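Local coordinates for major allergen Alt a 1 (Alternaria alternata, PDB 3V0R), which may bind and inhibit the beta-glucanase activity of thaumatin-like proteins of the host plant, and forms a disulfide-linked homodimer, at residues L46-S51 with S69-S74. Numbering follows the deposited sequence.
Sequences LDFTCS and SFMDFS. With 0FU (2,5,6-triaminopyrimidin-4-ol), chain M.
Inside the beta-barrel of Alt a 1, strand 47-53 meets segment 69-74, a turn leading into strand 72-76, through side chains alone, with no hydrogen bond between the two segments. With SG anti to the backbone N (chi1 -179°), Cys50 extends its sulfur toward the Phe73 ring, which it meets obliquely, 4.0 Å from Cys50 SG to the ring centroid and 42° off the normal; the closest approach of the two segments is Cys50 SG to Phe73 CD1, 3.2 Å. The same sulfur is disulfide-bonded to Cys65, which restrains its position against the ring, and Phe36 of strand 33-40 meets Phe73 edge-to-face. Further along, the tip of Phe48 enters the bend of 69-71: Phe48 CZ lies 3.8 Å from Met71 CG, the two side chains crossing nearly at right angles. Here the chain makes an ST turn, Ser69 OG accepting from Met71 N at 3.3 Å. The Phe48 and Phe70 rings meet obliquely, planes inclined by 46°, with centroids 5.9 Å apart. Leu46 CD1 comes to the edge of the Phe70 ring, 4.0 Å from Phe70 CZ, while Met71 CG lies over the rim of one face of that ring. Phe70 also meets Phe70 of the second subunit, carrying this apolar cluster into the dimer interface. On the other side of strand 47-53, Thr49 and Ser51 line the pocket of a bound triaminopyrimidinol, Ser51 CB lying 3.5 Å from its N3.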
loop_
_atom_site.group_PDB
_atom_site.type_symbol
_atom_site.label_atom_id
_atom_site.label_comp_id
_atom_site.label_asym_id
_atom_site.label_seq_id
_atom_site.Cartn_x
_atom_site.Cartn_y
_atom_site.Cartn_z
ATOM N N LEU A 46 17.330 -5.795 4.190
ATOM C CA LEU A 46 16.397 -4.825 4.695
ATOM C C LEU A 46 16.594 -3.417 4.111
ATOM O O LEU A 46 17.677 -2.815 4.179
ATOM C CB LEU A 46 16.560 -4.810 6.229
ATOM C CG LEU A 46 15.686 -3.848 7.002
ATOM C CD1 LEU A 46 14.326 -4.523 7.012
ATOM C CD2 LEU A 46 16.232 -3.631 8.412
ATOM N N ASP A 47 15.499 -2.872 3.584
ATOM C CA ASP A 47 15.513 -1.609 2.908
ATOM C C ASP A 47 14.078 -1.219 2.709
ATOM O O ASP A 47 13.415 -1.756 1.809
ATOM C CB ASP A 47 16.254 -1.743 1.575
ATOM C CG ASP A 47 16.615 -0.408 0.950
ATOM O OD1 ASP A 47 16.184 0.635 1.450
ATOM O OD2 ASP A 47 17.321 -0.411 -0.076
ATOM N N PHE A 48 13.555 -0.313 3.516
ATOM C CA PHE A 48 12.174 0.010 3.422
ATOM C C PHE A 48 11.879 1.428 3.869
ATOM O O PHE A 48 12.760 2.122 4.405
ATOM C CB PHE A 48 11.378 -0.945 4.262
ATOM C CG PHE A 48 11.605 -0.834 5.704
ATOM C CD1 PHE A 48 10.631 -0.236 6.526
ATOM C CD2 PHE A 48 12.730 -1.290 6.271
ATOM C CE1 PHE A 48 10.822 -0.127 7.876
ATOM C CE2 PHE A 48 12.957 -1.176 7.625
ATOM C CZ PHE A 48 11.984 -0.624 8.440
ATOM N N THR A 49 10.656 1.863 3.575
ATOM C CA THR A 49 10.182 3.191 3.978
ATOM C C THR A 49 9.397 3.131 5.253
ATOM O O THR A 49 8.555 2.225 5.495
ATOM C CB THR A 49 9.371 3.855 2.871
ATOM O OG1 THR A 49 10.181 3.913 1.705
ATOM C CG2 THR A 49 9.084 5.349 3.268
ATOM N N CYS A 50 9.716 4.039 6.147
ATOM C CA CYS A 50 8.970 4.205 7.322
ATOM C C CYS A 50 8.254 5.565 7.209
ATOM O O CYS A 50 8.913 6.576 7.009
ATOM C CB CYS A 50 9.979 4.132 8.485
ATOM S SG CYS A 50 9.223 4.307 10.079
ATOM N N SER A 51 6.916 5.584 7.295
ATOM C CA SER A 51 6.203 6.850 7.157
ATOM C C SER A 51 4.900 6.864 7.869
ATOM O O SER A 51 4.326 5.815 8.196
ATOM C CB SER A 51 5.948 7.104 5.679
ATOM O OG SER A 51 5.017 6.154 5.190
ATOM N N SER A 69 4.240 -3.248 9.242
ATOM C CA SER A 69 5.633 -3.211 9.757
ATOM C C SER A 69 5.936 -3.790 11.160
ATOM O O SER A 69 5.236 -3.590 12.152
ATOM C CB SER A 69 6.267 -1.810 9.683
ATOM O OG SER A 69 7.696 -1.959 9.548
ATOM N N PHE A 70 7.067 -4.456 11.235
ATOM C CA PHE A 70 7.560 -4.916 12.497
ATOM C C PHE A 70 8.214 -3.758 13.295
ATOM O O PHE A 70 8.690 -3.965 14.391
ATOM C CB PHE A 70 8.554 -6.055 12.201
ATOM C CG PHE A 70 9.810 -5.601 11.526
ATOM C CD1 PHE A 70 9.803 -5.209 10.211
ATOM C CD2 PHE A 70 11.004 -5.524 12.234
ATOM C CE1 PHE A 70 10.961 -4.713 9.606
ATOM C CE2 PHE A 70 12.165 -5.070 11.630
ATOM C CZ PHE A 70 12.145 -4.676 10.316
ATOM N N MET A 71 8.278 -2.561 12.724
ATOM C CA MET A 71 8.959 -1.427 13.371
ATOM C C MET A 71 7.939 -0.318 13.695
ATOM O O MET A 71 7.075 -0.021 12.874
ATOM C CB MET A 71 9.941 -0.791 12.414
ATOM C CG MET A 71 11.137 -1.638 12.033
ATOM S SD MET A 71 12.155 -2.024 13.468
ATOM C CE MET A 71 12.470 -0.332 13.980
ATOM N N ASP A 72 8.127 0.305 14.851
ATOM C CA ASP A 72 7.428 1.548 15.234
ATOM C C ASP A 72 8.417 2.640 15.311
ATOM O O ASP A 72 9.589 2.398 15.569
ATOM C CB ASP A 72 6.725 1.422 16.566
ATOM C CG ASP A 72 5.498 0.454 16.502
ATOM O OD1 ASP A 72 4.942 0.211 15.426
ATOM O OD2 ASP A 72 5.099 -0.032 17.569
ATOM N N PHE A 73 7.945 3.871 15.087
ATOM C CA PHE A 73 8.761 5.055 15.282
ATOM C C PHE A 73 8.004 6.174 15.983
ATOM O O PHE A 73 6.784 6.207 15.993
ATOM C CB PHE A 73 9.348 5.543 13.969
ATOM C CG PHE A 73 8.385 6.362 13.127
ATOM C CD1 PHE A 73 7.450 5.766 12.367
ATOM C CD2 PHE A 73 8.473 7.763 13.097
ATOM C CE1 PHE A 73 6.595 6.487 11.527
ATOM C CE2 PHE A 73 7.613 8.512 12.277
ATOM C CZ PHE A 73 6.665 7.869 11.491
ATOM N N SER A 74 8.775 7.098 16.567
ATOM C CA SER A 74 8.275 8.302 17.139
ATOM C C SER A 74 9.205 9.451 16.758
ATOM O O SER A 74 10.361 9.206 16.447
ATOM C CB SER A 74 8.249 8.116 18.671
ATOM O OG SER A 74 7.615 9.195 19.325
HETATM C C4 0FU M . 6.584 7.892 2.050
HETATM N N3 0FU M . 6.097 8.974 2.669
HETATM C C2 0FU M . 6.937 9.932 3.114
HETATM N NAA 0FU M . 6.374 10.994 3.725
HETATM N N1 0FU M . 8.290 9.844 2.941
HETATM C C6 0FU M . 8.817 8.772 2.330
HETATM N NAB 0FU M . 10.140 8.643 2.168
HETATM C C5 0FU M . 7.943 7.778 1.867
HETATM N NAC 0FU M . 8.360 6.670 1.255
HETATM O O4 0FU M . 5.808 6.892 1.560
#